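Local coordinates for DNA polymerase III subunit beta (Deinococcus radiodurans, PDB 4TRT), which probably tethers DNA polymerases and other proteins to DNA as a ring-shaped, head-to-tail homodimeric sliding clamp, giving them processivity, at residues Ala4-Lys9 with Glu85-Glu90; Phe68-His73 with Phe105-Gly110; Val140-Ser145 with Arg174-Asp179; Gly155-His160 with Gly233-Tyr238. All blocks are in the same frame, centred on the assembly; numbering follows the deposited sequence.

Contact 1: Ala4-Lys9 with Glu85-Glu90; sequences ANVTKK and ELVELE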
loop_
_atom_site.group_PDB
_atom_site.type_symbol
_atom_site.label_atom_id
_atom_site.label_comp_id
_atom_site.label_asym_id
_atom_site.label_seq_id
_atom_site.Cartn_x
_atom_site.Cartn_y
_atom_site.Cartn_z
ATOM N N ALA A 4 -27.032 -22.787 -7.595
ATOM C CA ALA A 4 -26.229 -22.357 -8.730
ATOM C C ALA A 4 -24.805 -22.902 -8.626
ATOM O O ALA A 4 -24.245 -22.973 -7.540
ATOM C CB ALA A 4 -26.215 -20.830 -8.841
ATOM N N ASN A 5 -24.242 -23.308 -9.762
ATOM C CA ASN A 5 -22.834 -23.678 -9.828
ATOM C C ASN A 5 -22.110 -22.656 -10.681
ATOM O O ASN A 5 -22.493 -22.422 -11.808
ATOM C CB ASN A 5 -22.670 -25.091 -10.391
ATOM C CG ASN A 5 -23.026 -26.149 -9.374
ATOM O OD1 ASN A 5 -22.320 -26.345 -8.376
ATOM N ND2 ASN A 5 -24.118 -26.831 -9.612
ATOM N N VAL A 6 -21.078 -22.049 -10.119
ATOM C CA VAL A 6 -20.372 -20.965 -10.766
ATOM C C VAL A 6 -18.858 -21.126 -10.519
ATOM O O VAL A 6 -18.433 -21.724 -9.527
ATOM C CB VAL A 6 -20.911 -19.587 -10.253
ATOM C CG1 VAL A 6 -20.667 -19.413 -8.764
ATOM C CG2 VAL A 6 -20.307 -18.424 -11.015
ATOM N N THR A 7 -18.059 -20.642 -11.467
ATOM C CA THR A 7 -16.604 -20.612 -11.334
ATOM C C THR A 7 -16.226 -19.496 -10.370
ATOM O O THR A 7 -16.754 -18.387 -10.478
ATOM C CB THR A 7 -15.962 -20.386 -12.714
ATOM O OG1 THR A 7 -16.111 -21.584 -13.489
ATOM C CG2 THR A 7 -14.511 -20.054 -12.599
ATOM N N LYS A 8 -15.333 -19.780 -9.427
ATOM C CA LYS A 8 -14.897 -18.773 -8.466
ATOM C C LYS A 8 -14.252 -17.571 -9.169
ATOM O O LYS A 8 -14.520 -16.424 -8.794
ATOM C CB LYS A 8 -13.926 -19.346 -7.435
ATOM C CG LYS A 8 -13.550 -18.360 -6.334
ATOM C CD LYS A 8 -12.561 -18.933 -5.330
ATOM C CE LYS A 8 -11.150 -19.039 -5.903
ATOM N NZ LYS A 8 -10.270 -19.830 -5.018
ATOM N N LYS A 9 -13.410 -17.845 -10.165
ATOM C CA LYS A 9 -12.683 -16.807 -10.896
ATOM C C LYS A 9 -13.636 -15.778 -11.489
ATOM O O LYS A 9 -13.428 -14.570 -11.353
ATOM C CB LYS A 9 -11.837 -17.424 -12.013
ATOM C CG LYS A 9 -11.102 -16.396 -12.877
ATOM C CD LYS A 9 -10.173 -17.060 -13.881
ATOM C CE LYS A 9 -9.948 -16.178 -15.103
ATOM N NZ LYS A 9 -9.732 -14.748 -14.724
ATOM N N GLU A 85 -11.901 -23.970 -6.827
ATOM C CA GLU A 85 -12.184 -23.207 -8.052
ATOM C C GLU A 85 -13.661 -23.173 -8.445
ATOM O O GLU A 85 -14.041 -22.358 -9.276
ATOM C CB GLU A 85 -11.343 -23.711 -9.223
ATOM C CG GLU A 85 -9.860 -23.399 -9.080
ATOM C CD GLU A 85 -9.529 -21.934 -8.753
ATOM O OE1 GLU A 85 -10.329 -21.001 -9.035
ATOM O OE2 GLU A 85 -8.437 -21.715 -8.185
ATOM N N LEU A 86 -14.478 -24.058 -7.869
ATOM C CA LEU A 86 -15.878 -24.144 -8.227
ATOM C C LEU A 86 -16.738 -23.883 -6.989
ATOM O O LEU A 86 -16.496 -24.452 -5.902
ATOM C CB LEU A 86 -16.225 -25.487 -8.880
ATOM C CG LEU A 86 -15.481 -25.865 -10.170
ATOM C CD1 LEU A 86 -15.936 -27.251 -10.618
ATOM C CD2 LEU A 86 -15.656 -24.859 -11.300
ATOM N N VAL A 87 -17.727 -23.010 -7.167
ATOM C CA VAL A 87 -18.564 -22.541 -6.053
ATOM C C VAL A 87 -20.002 -23.023 -6.242
ATOM O O VAL A 87 -20.545 -22.934 -7.335
ATOM C CB VAL A 87 -18.517 -21.013 -5.939
ATOM C CG1 VAL A 87 -19.331 -20.516 -4.733
ATOM C CG2 VAL A 87 -17.070 -20.519 -5.833
ATOM N N GLU A 88 -20.598 -23.546 -5.174
ATOM C CA GLU A 88 -22.025 -23.837 -5.148
ATOM C C GLU A 88 -22.754 -22.784 -4.300
ATOM O O GLU A 88 -22.377 -22.538 -3.156
ATOM C CB GLU A 88 -22.293 -25.235 -4.579
ATOM C CG GLU A 88 -23.764 -25.621 -4.700
ATOM C CD GLU A 88 -24.132 -26.936 -4.056
ATOM O OE1 GLU A 88 -23.706 -27.188 -2.910
ATOM O OE2 GLU A 88 -24.891 -27.692 -4.696
ATOM N N LEU A 89 -23.787 -22.175 -4.875
ATOM C CA LEU A 89 -24.686 -21.273 -4.155
ATOM C C LEU A 89 -25.990 -22.005 -3.958
ATOM O O LEU A 89 -26.445 -22.739 -4.857
ATOM C CB LEU A 89 -24.937 -19.988 -4.949
ATOM C CG LEU A 89 -23.701 -19.161 -5.258
ATOM C CD1 LEU A 89 -24.063 -17.942 -6.102
ATOM C CD2 LEU A 89 -22.993 -18.793 -3.946
ATOM N N GLU A 90 -26.569 -21.863 -2.773
ATOM C CA GLU A 90 -27.892 -22.401 -2.489
ATOM C C GLU A 90 -28.663 -21.387 -1.643
ATOM O O GLU A 90 -28.119 -20.816 -0.712
ATOM C CB GLU A 90 -27.808 -23.753 -1.772
ATOM C CG GLU A 90 -29.173 -24.337 -1.394
ATOM C CD GLU A 90 -29.097 -25.634 -0.603
ATOM O OE1 GLU A 90 -28.076 -26.344 -0.669
ATOM O OE2 GLU A 90 -30.085 -25.962 0.079
HETATM O O HOH W 1 -19.729 -25.177 -9.368
HETATM O O HOH W 2 -12.235 -20.526 -10.586
#
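V6 and V87 face each other as an antiparallel hydrogen-bonded pair, their side chains side by side on one face of the sheet. The ladder joins strands 2-7 and 86-92 of the five-stranded antiparallel sheet in the N-terminal clamp domain. V6 turns CG1 into the slot between its backbone N and carbonyl carbon (chi1 63°), which sets that methyl 3.9 Å from V87 CB. The backbone pairing is reciprocal: V87 N donates to V6 O at 2.8 Å and V6 N returns a bond to V87 O. A4 and L89 extend the same buried face, meeting through their CB atoms. On the other face N5 and E88 run alongside each other, amide and carboxylate planes 21° apart, and a water joins N5 OD1 to V87 O.

Where the strand gives way to helix 8-21, K8 N donates to E85 O at 2.9 Å. K8 CB rests 3.7 Å from V87 CG2. Beyond it, CG anti to the backbone N (chi1 -174°) and a bend at chi3 lead NZ to the carbonyls of L82 and G84. E85 OE2 stays 4.1 Å from K8 NZ, beyond a salt bridge. An alanine in place of K8 is likely to leave those two carbonyls without their ammonium donor. The chemistry implies a ladder secured by main-chain bonds, while the lysine charge is probably met mainly by backbone oxygens.

Contact 2: Phe68-His73 with Phe105-Gly110; sequences FVVPAH and FKLQTG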
loop_
_atom_site.group_PDB
_atom_site.type_symbol
_atom_site.label_atom_id
_atom_site.label_comp_id
_atom_site.label_asym_id
_atom_site.label_seq_id
_atom_site.Cartn_x
_atom_site.Cartn_y
_atom_site.Cartn_z
ATOM N N PHE A 68 -32.344 -12.432 -4.715
ATOM C CA PHE A 68 -32.065 -12.137 -3.311
ATOM C C PHE A 68 -31.079 -10.990 -3.192
ATOM O O PHE A 68 -30.434 -10.627 -4.176
ATOM C CB PHE A 68 -31.512 -13.388 -2.586
ATOM C CG PHE A 68 -30.235 -13.918 -3.161
ATOM C CD1 PHE A 68 -30.255 -14.854 -4.192
ATOM C CD2 PHE A 68 -29.010 -13.509 -2.669
ATOM C CE1 PHE A 68 -29.073 -15.360 -4.713
ATOM C CE2 PHE A 68 -27.821 -14.000 -3.193
ATOM C CZ PHE A 68 -27.854 -14.931 -4.225
ATOM N N VAL A 69 -30.967 -10.441 -1.981
ATOM C CA VAL A 69 -29.933 -9.475 -1.644
ATOM C C VAL A 69 -29.068 -9.983 -0.482
ATOM O O VAL A 69 -29.543 -10.674 0.416
ATOM C CB VAL A 69 -30.505 -8.080 -1.306
ATOM C CG1 VAL A 69 -31.244 -7.486 -2.512
ATOM C CG2 VAL A 69 -31.404 -8.125 -0.072
ATOM N N VAL A 70 -27.790 -9.639 -0.528
ATOM C CA VAL A 70 -26.837 -9.953 0.523
ATOM C C VAL A 70 -25.883 -8.755 0.659
ATOM O O VAL A 70 -25.720 -7.991 -0.295
ATOM C CB VAL A 70 -26.006 -11.224 0.209
ATOM C CG1 VAL A 70 -26.777 -12.500 0.512
ATOM C CG2 VAL A 70 -25.510 -11.194 -1.236
ATOM N N PRO A 71 -25.263 -8.574 1.839
ATOM C CA PRO A 71 -24.268 -7.500 1.983
ATOM C C PRO A 71 -23.119 -7.707 0.980
ATOM O O PRO A 71 -22.494 -8.779 0.964
ATOM C CB PRO A 71 -23.777 -7.641 3.430
ATOM C CG PRO A 71 -24.767 -8.517 4.118
ATOM C CD PRO A 71 -25.369 -9.396 3.058
ATOM N N ALA A 72 -22.870 -6.700 0.146
ATOM C CA ALA A 72 -21.982 -6.841 -0.993
ATOM C C ALA A 72 -20.534 -7.135 -0.604
ATOM O O ALA A 72 -19.906 -8.006 -1.206
ATOM C CB ALA A 72 -22.050 -5.602 -1.879
ATOM N N HIS A 73 -19.999 -6.425 0.387
ATOM C CA HIS A 73 -18.570 -6.567 0.708
ATOM C C HIS A 73 -18.267 -7.842 1.434
ATOM O O HIS A 73 -17.242 -8.491 1.178
ATOM C CB HIS A 73 -18.059 -5.351 1.460
ATOM C CG HIS A 73 -18.092 -4.105 0.630
ATOM N ND1 HIS A 73 -19.240 -3.421 0.416
ATOM C CD2 HIS A 73 -17.095 -3.442 -0.082
ATOM C CE1 HIS A 73 -18.996 -2.381 -0.388
ATOM N NE2 HIS A 73 -17.686 -2.383 -0.695
ATOM N N PHE A 105 -20.253 -21.741 3.980
ATOM C CA PHE A 105 -20.531 -20.431 4.546
ATOM C C PHE A 105 -22.027 -20.156 4.390
ATOM O O PHE A 105 -22.611 -20.519 3.386
ATOM C CB PHE A 105 -19.684 -19.351 3.836
ATOM C CG PHE A 105 -18.250 -19.332 4.275
ATOM C CD1 PHE A 105 -17.380 -20.336 3.899
ATOM C CD2 PHE A 105 -17.780 -18.325 5.094
ATOM C CE1 PHE A 105 -16.058 -20.337 4.343
ATOM C CE2 PHE A 105 -16.465 -18.300 5.512
ATOM C CZ PHE A 105 -15.612 -19.319 5.156
ATOM N N LYS A 106 -22.642 -19.547 5.398
ATOM C CA LYS A 106 -24.046 -19.136 5.338
ATOM C C LYS A 106 -24.124 -17.639 5.545
ATOM O O LYS A 106 -23.601 -17.145 6.533
ATOM C CB LYS A 106 -24.889 -19.789 6.450
ATOM C CG LYS A 106 -24.704 -21.273 6.676
ATOM C CD LYS A 106 -25.127 -22.119 5.499
ATOM C CE LYS A 106 -25.220 -23.580 5.923
ATOM N NZ LYS A 106 -25.156 -24.505 4.764
ATOM N N LEU A 107 -24.776 -16.923 4.632
ATOM C CA LEU A 107 -25.061 -15.498 4.807
ATOM C C LEU A 107 -26.568 -15.262 4.942
ATOM O O LEU A 107 -27.361 -15.794 4.158
ATOM C CB LEU A 107 -24.595 -14.679 3.602
ATOM C CG LEU A 107 -23.134 -14.391 3.333
ATOM C CD1 LEU A 107 -22.458 -15.705 2.974
ATOM C CD2 LEU A 107 -23.015 -13.386 2.191
ATOM N N GLN A 108 -26.953 -14.460 5.933
ATOM C CA GLN A 108 -28.322 -13.978 6.022
ATOM C C GLN A 108 -28.622 -13.055 4.851
ATOM O O GLN A 108 -27.844 -12.158 4.562
ATOM C CB GLN A 108 -28.542 -13.227 7.336
ATOM C CG GLN A 108 -28.636 -14.162 8.528
ATOM C CD GLN A 108 -29.834 -15.098 8.473
ATOM O OE1 GLN A 108 -30.995 -14.669 8.478
ATOM N NE2 GLN A 108 -29.552 -16.394 8.427
ATOM N N THR A 109 -29.726 -13.303 4.161
ATOM C CA THR A 109 -30.138 -12.466 3.038
ATOM C C THR A 109 -31.025 -11.338 3.552
ATOM O O THR A 109 -31.555 -11.423 4.654
ATOM C CB THR A 109 -30.925 -13.278 1.999
ATOM O OG1 THR A 109 -32.021 -13.916 2.652
ATOM C CG2 THR A 109 -30.049 -14.344 1.368
ATOM N N GLY A 110 -31.212 -10.305 2.732
ATOM C CA GLY A 110 -31.964 -9.120 3.127
ATOM C C GLY A 110 -33.326 -9.017 2.477
ATOM O O GLY A 110 -33.861 -9.991 1.935
HETATM O O HOH W 3 -33.062 -11.621 -0.186
#
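The F68 ring meets T109 obliquely: T109 CG2 lies 4.3 Å from F68 CD2. The same methyl is 3.9 Å from V70 CG1, so it touches both F68 and V70 while the two side chains of V70 and T109 cross at a slant. In T109, chi1 of 55° puts OG1 between the backbone N and the carbonyl carbon, where Q94 binds it, and turns CG2 anti to the carbonyl carbon, against F68 and V70. L107 adds a second apolar approach, its CD2 branch standing 4.2 Å from V70 CB.

The backbone contact is concentrated at V69 and G110. G110 N donates to V69 O at 2.9 Å, with an N-H...O angle of 159°. A water accepts from V69 N and donates to G110 O, closing a second link beside the direct bond. V69 CG2 is pressed to 3.4 Å from G110 CA, tighter than usual carbon contact; a CB on G110 would clash with this methyl, so the absence of a side chain is what admits it.

Strands 68-71 and 105-108 belong to different sheets and cross at 105°. F75 of helix 72-81 packs on both V70 and L107, and I78 of the same helix covers L107 and F105. F105 and K106 also pair with a strand of the second subunit, continuing the sheet across the dimer interface.

Contact 3: Val140-Ser145 with Arg174-Asp179; sequences VRYAAS and RVAIRD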
loop_
_atom_site.group_PDB
_atom_site.type_symbol
_atom_site.label_atom_id
_atom_site.label_comp_id
_atom_site.label_asym_id
_atom_site.label_seq_id
_atom_site.Cartn_x
_atom_site.Cartn_y
_atom_site.Cartn_z
ATOM N N VAL A 140 -7.081 12.206 -19.976
ATOM C CA VAL A 140 -7.597 13.588 -19.791
ATOM C C VAL A 140 -8.252 13.881 -18.454
ATOM O O VAL A 140 -8.408 15.040 -18.106
ATOM C CB VAL A 140 -8.547 14.002 -20.925
ATOM C CG1 VAL A 140 -7.874 13.725 -22.271
ATOM C CG2 VAL A 140 -9.916 13.314 -20.778
ATOM N N ARG A 141 -8.561 12.839 -17.683
ATOM C CA ARG A 141 -9.372 12.939 -16.460
ATOM C C ARG A 141 -8.826 13.925 -15.421
ATOM O O ARG A 141 -9.590 14.643 -14.781
ATOM C CB ARG A 141 -9.496 11.523 -15.842
ATOM C CG ARG A 141 -9.695 11.442 -14.335
ATOM C CD ARG A 141 -11.122 11.797 -14.038
ATOM N NE ARG A 141 -11.493 11.778 -12.622
ATOM C CZ ARG A 141 -11.598 12.855 -11.852
ATOM N NH1 ARG A 141 -11.272 14.067 -12.300
ATOM N NH2 ARG A 141 -12.022 12.705 -10.608
ATOM N N TYR A 142 -7.508 13.950 -15.234
ATOM C CA TYR A 142 -6.878 14.861 -14.272
ATOM C C TYR A 142 -7.259 16.347 -14.449
ATOM O O TYR A 142 -7.195 17.121 -13.501
ATOM C CB TYR A 142 -5.348 14.731 -14.349
ATOM C CG TYR A 142 -4.754 15.321 -15.622
ATOM C CD1 TYR A 142 -4.462 16.673 -15.707
ATOM C CD2 TYR A 142 -4.499 14.527 -16.743
ATOM C CE1 TYR A 142 -3.938 17.225 -16.856
ATOM C CE2 TYR A 142 -3.979 15.074 -17.909
ATOM C CZ TYR A 142 -3.693 16.423 -17.955
ATOM O OH TYR A 142 -3.149 17.002 -19.068
ATOM N N ALA A 143 -7.619 16.761 -15.662
ATOM C CA ALA A 143 -7.865 18.182 -15.943
ATOM C C ALA A 143 -9.228 18.683 -15.465
ATOM O O ALA A 143 -9.443 19.899 -15.369
ATOM C CB ALA A 143 -7.709 18.465 -17.441
ATOM N N ALA A 144 -10.156 17.763 -15.214
ATOM C CA ALA A 144 -11.493 18.125 -14.734
ATOM C C ALA A 144 -11.405 18.464 -13.251
ATOM O O ALA A 144 -10.655 17.831 -12.516
ATOM C CB ALA A 144 -12.479 16.986 -14.952
ATOM N N SER A 145 -12.162 19.470 -12.815
ATOM C CA SER A 145 -12.223 19.808 -11.394
ATOM C C SER A 145 -13.657 19.913 -10.931
ATOM O O SER A 145 -14.486 20.603 -11.537
ATOM C CB SER A 145 -11.494 21.111 -11.050
ATOM O OG SER A 145 -11.719 21.442 -9.672
ATOM N N ARG A 174 -6.033 25.133 -17.935
ATOM C CA ARG A 174 -5.412 23.937 -18.524
ATOM C C ARG A 174 -6.452 23.082 -19.235
ATOM O O ARG A 174 -7.622 23.092 -18.887
ATOM C CB ARG A 174 -4.637 23.106 -17.509
ATOM C CG ARG A 174 -5.463 22.484 -16.404
ATOM C CD ARG A 174 -4.536 21.688 -15.517
ATOM N NE ARG A 174 -5.181 21.094 -14.355
ATOM C CZ ARG A 174 -4.623 20.142 -13.602
ATOM N NH1 ARG A 174 -3.420 19.662 -13.895
ATOM N NH2 ARG A 174 -5.273 19.651 -12.559
ATOM N N VAL A 175 -5.988 22.321 -20.222
ATOM C CA VAL A 175 -6.837 21.500 -21.056
ATOM C C VAL A 175 -6.101 20.190 -21.320
ATOM O O VAL A 175 -4.871 20.181 -21.497
ATOM C CB VAL A 175 -7.111 22.171 -22.430
ATOM C CG1 VAL A 175 -8.227 21.423 -23.144
ATOM C CG2 VAL A 175 -7.460 23.653 -22.272
ATOM N N ALA A 176 -6.850 19.096 -21.351
ATOM C CA ALA A 176 -6.321 17.799 -21.768
ATOM C C ALA A 176 -7.272 17.250 -22.821
ATOM O O ALA A 176 -8.490 17.286 -22.632
ATOM C CB ALA A 176 -6.232 16.853 -20.587
ATOM N N ILE A 177 -6.691 16.754 -23.911
ATOM C CA ILE A 177 -7.418 16.248 -25.076
ATOM C C ILE A 177 -6.811 14.925 -25.498
ATOM O O ILE A 177 -5.587 14.770 -25.512
ATOM C CB ILE A 177 -7.278 17.228 -26.263
ATOM C CG1 ILE A 177 -7.890 18.591 -25.924
ATOM C CG2 ILE A 177 -7.880 16.659 -27.561
ATOM C CD1 ILE A 177 -7.482 19.670 -26.897
ATOM N N ARG A 178 -7.659 13.945 -25.813
ATOM C CA ARG A 178 -7.199 12.771 -26.528
ATOM C C ARG A 178 -8.195 12.374 -27.615
ATOM O O ARG A 178 -9.383 12.208 -27.335
ATOM C CB ARG A 178 -6.951 11.599 -25.586
ATOM C CG ARG A 178 -6.255 10.436 -26.295
ATOM C CD ARG A 178 -5.184 9.781 -25.447
ATOM N NE ARG A 178 -4.336 8.908 -26.254
ATOM C CZ ARG A 178 -3.288 8.237 -25.791
ATOM N NH1 ARG A 178 -2.924 8.338 -24.520
ATOM N NH2 ARG A 178 -2.584 7.473 -26.617
ATOM N N ASP A 179 -7.693 12.266 -28.840
ATOM C CA ASP A 179 -8.437 11.770 -30.006
ATOM C C ASP A 179 -8.237 10.277 -30.087
ATOM O O ASP A 179 -7.143 9.786 -29.802
ATOM C CB ASP A 179 -7.910 12.410 -31.304
ATOM C CG ASP A 179 -8.302 13.869 -31.440
ATOM O OD1 ASP A 179 -9.488 14.197 -31.221
ATOM O OD2 ASP A 179 -7.433 14.709 -31.743
HETATM O O HOH W 4 -2.858 20.189 -18.950
HETATM O O HOH W 5 -7.950 21.360 -13.232
#
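A176 CB is the small bump that fits a hollow lined by V140, Y142 and A143. V140 CB approaches it to 3.7 Å and A143 CB to 3.8 Å, while Y142 OH comes within 3.4 Å. V140 also pushes CG1 against the backbone beyond, 3.6 Å from R178 N. The Y142 ring is swung into this place by chi1 of 71°, which puts CG between backbone N and carbonyl carbon.

R174 borders the other side of the ring: NH1 lies at the edge, 3.6 Å from Y142 CD1, with ring and guanidinium planes 63° apart. A143 CA and Y142 CD1 lie over one face of that guanidinium, and a water bridges R174 NE to A143 O. D322 pairs with R174 NH1, and Y353 bonds Y142 OH. A leucine in place of Y142 would probably leave Y353 OH without its phenolic partner. The chemistry implies that the turn after helix 130-140 seats on strand 175-181 by apolar fit, with polar ends tied to D322 of helix 317-324 and Y353 of strand 353-357.

Contact 4: Gly155-His160 with Gly233-Tyr238; sequences GIKLEH and GDFPDY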
loop_
_atom_site.group_PDB
_atom_site.type_symbol
_atom_site.label_atom_id
_atom_site.label_comp_id
_atom_site.label_asym_id
_atom_site.label_seq_id
_atom_site.Cartn_x
_atom_site.Cartn_y
_atom_site.Cartn_z
ATOM N N GLY A 155 -17.028 17.876 -15.616
ATOM C CA GLY A 155 -17.165 16.653 -16.404
ATOM C C GLY A 155 -16.194 16.551 -17.564
ATOM O O GLY A 155 -15.391 17.458 -17.808
ATOM N N ILE A 156 -16.238 15.416 -18.250
ATOM C CA ILE A 156 -15.392 15.182 -19.403
ATOM C C ILE A 156 -16.283 15.224 -20.656
ATOM O O ILE A 156 -17.292 14.505 -20.739
ATOM C CB ILE A 156 -14.661 13.819 -19.327
ATOM C CG1 ILE A 156 -13.526 13.813 -18.295
ATOM C CG2 ILE A 156 -14.027 13.505 -20.679
ATOM C CD1 ILE A 156 -13.921 14.110 -16.883
ATOM N N LYS A 157 -15.914 16.055 -21.631
ATOM C CA LYS A 157 -16.675 16.137 -22.868
ATOM C C LYS A 157 -16.274 14.990 -23.788
ATOM O O LYS A 157 -15.102 14.695 -23.915
ATOM C CB LYS A 157 -16.427 17.453 -23.603
ATOM C CG LYS A 157 -17.429 17.719 -24.734
ATOM C CD LYS A 157 -16.919 18.795 -25.669
ATOM C CE LYS A 157 -17.950 19.275 -26.686
ATOM N NZ LYS A 157 -17.278 20.139 -27.693
ATOM N N LEU A 158 -17.263 14.355 -24.412
ATOM C CA LEU A 158 -17.023 13.425 -25.511
ATOM C C LEU A 158 -17.589 14.034 -26.795
ATOM O O LEU A 158 -18.755 14.426 -26.832
ATOM C CB LEU A 158 -17.690 12.081 -25.216
ATOM C CG LEU A 158 -17.564 11.038 -26.340
ATOM C CD1 LEU A 158 -16.108 10.622 -26.477
ATOM C CD2 LEU A 158 -18.421 9.812 -26.077
ATOM N N GLU A 159 -16.757 14.125 -27.828
ATOM C CA GLU A 159 -17.142 14.640 -29.143
ATOM C C GLU A 159 -17.021 13.538 -30.175
ATOM O O GLU A 159 -16.042 12.783 -30.148
ATOM C CB GLU A 159 -16.164 15.719 -29.608
ATOM C CG GLU A 159 -16.165 17.014 -28.847
ATOM C CD GLU A 159 -15.074 17.963 -29.317
ATOM O OE1 GLU A 159 -14.420 17.702 -30.343
ATOM O OE2 GLU A 159 -14.861 18.991 -28.651
ATOM N N HIS A 160 -17.975 13.466 -31.101
ATOM C CA HIS A 160 -17.867 12.565 -32.255
ATOM C C HIS A 160 -17.552 13.319 -33.524
ATOM O O HIS A 160 -18.096 14.399 -33.765
ATOM C CB HIS A 160 -19.133 11.741 -32.420
ATOM C CG HIS A 160 -19.227 10.597 -31.447
ATOM N ND1 HIS A 160 -19.789 10.718 -30.228
ATOM C CD2 HIS A 160 -18.785 9.283 -31.550
ATOM C CE1 HIS A 160 -19.720 9.535 -29.593
ATOM N NE2 HIS A 160 -19.106 8.660 -30.405
ATOM N N GLY A 233 -25.878 21.392 -20.437
ATOM C CA GLY A 233 -25.134 22.553 -20.909
ATOM C C GLY A 233 -24.195 22.183 -22.031
ATOM O O GLY A 233 -23.999 21.014 -22.331
ATOM N N ASP A 234 -23.610 23.196 -22.652
ATOM C CA ASP A 234 -22.594 22.994 -23.660
ATOM C C ASP A 234 -21.231 23.190 -23.004
ATOM O O ASP A 234 -20.980 24.172 -22.304
ATOM C CB ASP A 234 -22.758 24.003 -24.811
ATOM C CG ASP A 234 -24.007 23.754 -25.661
ATOM O OD1 ASP A 234 -24.501 22.609 -25.714
ATOM O OD2 ASP A 234 -24.483 24.712 -26.310
ATOM N N PHE A 235 -20.338 22.255 -23.248
ATOM C CA PHE A 235 -18.945 22.449 -22.878
ATOM C C PHE A 235 -18.381 23.718 -23.532
ATOM O O PHE A 235 -18.678 23.999 -24.696
ATOM C CB PHE A 235 -18.140 21.236 -23.307
ATOM C CG PHE A 235 -16.897 21.026 -22.502
ATOM C CD1 PHE A 235 -16.966 20.480 -21.227
ATOM C CD2 PHE A 235 -15.667 21.367 -23.019
ATOM C CE1 PHE A 235 -15.814 20.277 -20.493
ATOM C CE2 PHE A 235 -14.522 21.188 -22.281
ATOM C CZ PHE A 235 -14.594 20.640 -21.014
ATOM N N PRO A 236 -17.572 24.501 -22.792
ATOM C CA PRO A 236 -17.106 25.764 -23.368
ATOM C C PRO A 236 -16.135 25.590 -24.538
ATOM O O PRO A 236 -15.613 24.495 -24.760
ATOM C CB PRO A 236 -16.409 26.454 -22.185
ATOM C CG PRO A 236 -16.962 25.780 -20.962
ATOM C CD PRO A 236 -17.133 24.358 -21.390
ATOM N N ASP A 237 -15.896 26.665 -25.272
ATOM C CA ASP A 237 -15.001 26.626 -26.426
ATOM C C ASP A 237 -13.534 26.601 -25.967
ATOM O O ASP A 237 -12.879 27.630 -25.884
ATOM C CB ASP A 237 -15.279 27.810 -27.359
ATOM C CG ASP A 237 -14.495 27.732 -28.673
ATOM O OD1 ASP A 237 -13.822 26.716 -28.916
ATOM O OD2 ASP A 237 -14.544 28.698 -29.468
ATOM N N TYR A 238 -13.042 25.405 -25.671
ATOM C CA TYR A 238 -11.644 25.189 -25.251
ATOM C C TYR A 238 -10.612 25.544 -26.337
ATOM O O TYR A 238 -9.458 25.813 -26.004
ATOM C CB TYR A 238 -11.431 23.736 -24.770
ATOM C CG TYR A 238 -11.699 22.701 -25.836
ATOM C CD1 TYR A 238 -10.703 22.308 -26.715
ATOM C CD2 TYR A 238 -12.954 22.127 -25.970
ATOM C CE1 TYR A 238 -10.940 21.384 -27.711
ATOM C CE2 TYR A 238 -13.203 21.184 -26.954
ATOM C CZ TYR A 238 -12.199 20.822 -27.826
ATOM O OH TYR A 238 -12.435 19.917 -28.829
HETATM O O HOH W 6 -16.410 22.622 -26.942
#
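K157 lies obliquely across the F235 ring, its aliphatic chain doing the touching. CB stands over one face, 3.9 Å from the F235 ring centroid and 17° off the normal, a CH-pi contact. P236 CD covers the opposite face, so the ring is held between the lysine and the proline that follows it in sequence. Further along, K157 CD reaches 3.6 Å from F235 CB. With CG anti to the backbone N and every later bond extended, K157 runs past the phenyl group and delivers NZ to E159 OE2 at 2.8 Å, forming a salt bridge.

Strand 155-161 belongs to the nine-stranded antiparallel sheet that continues from the central into the C-terminal domain. Segment 233-238 is irregular and lies within the chain that leads from strand 224-229 to strand 248-253.

E159 and Y238, both buried, approach from opposite directions, and the carboxylate oxygen OE2 lies in the plane of the tyrosine ring, at its edge. Y238 OH donates to E159 OE2 at 2.6 Å, on the syn side and 24° out of the carboxylate plane. K157 NZ meets that oxygen from the opposite face of the plane, 36° out of it, so two donors grip and satisfy this buried acceptor. R166 bonds Y238 OH and H161 bonds E159 OE1, while a water carries K157 NZ on to P236 O.

The contacts fall into two pairs along the chain. Contacts 1 and 2 lie in the N-terminal domain, their centres 15 Å apart, and interleave in sequence; strands 86-92 and 103-108 place both on one five-stranded sheet. Contacts 3 and 4 follow in the central domain, also interleaved, with centres 11 Å apart. They share the nine-stranded sheet and touch directly, I177 CD1 lying 3.9 Å from Y238 CE1 and A144 CB 3.8 Å from I156 CD1. About 40 to 44 Å separates centres of different pairs. Thus two successive clamp domains are sampled, with contact 2 bordering the subunit interface of the ring and contact 3 adjoining helix 317-324 and strand 353-357.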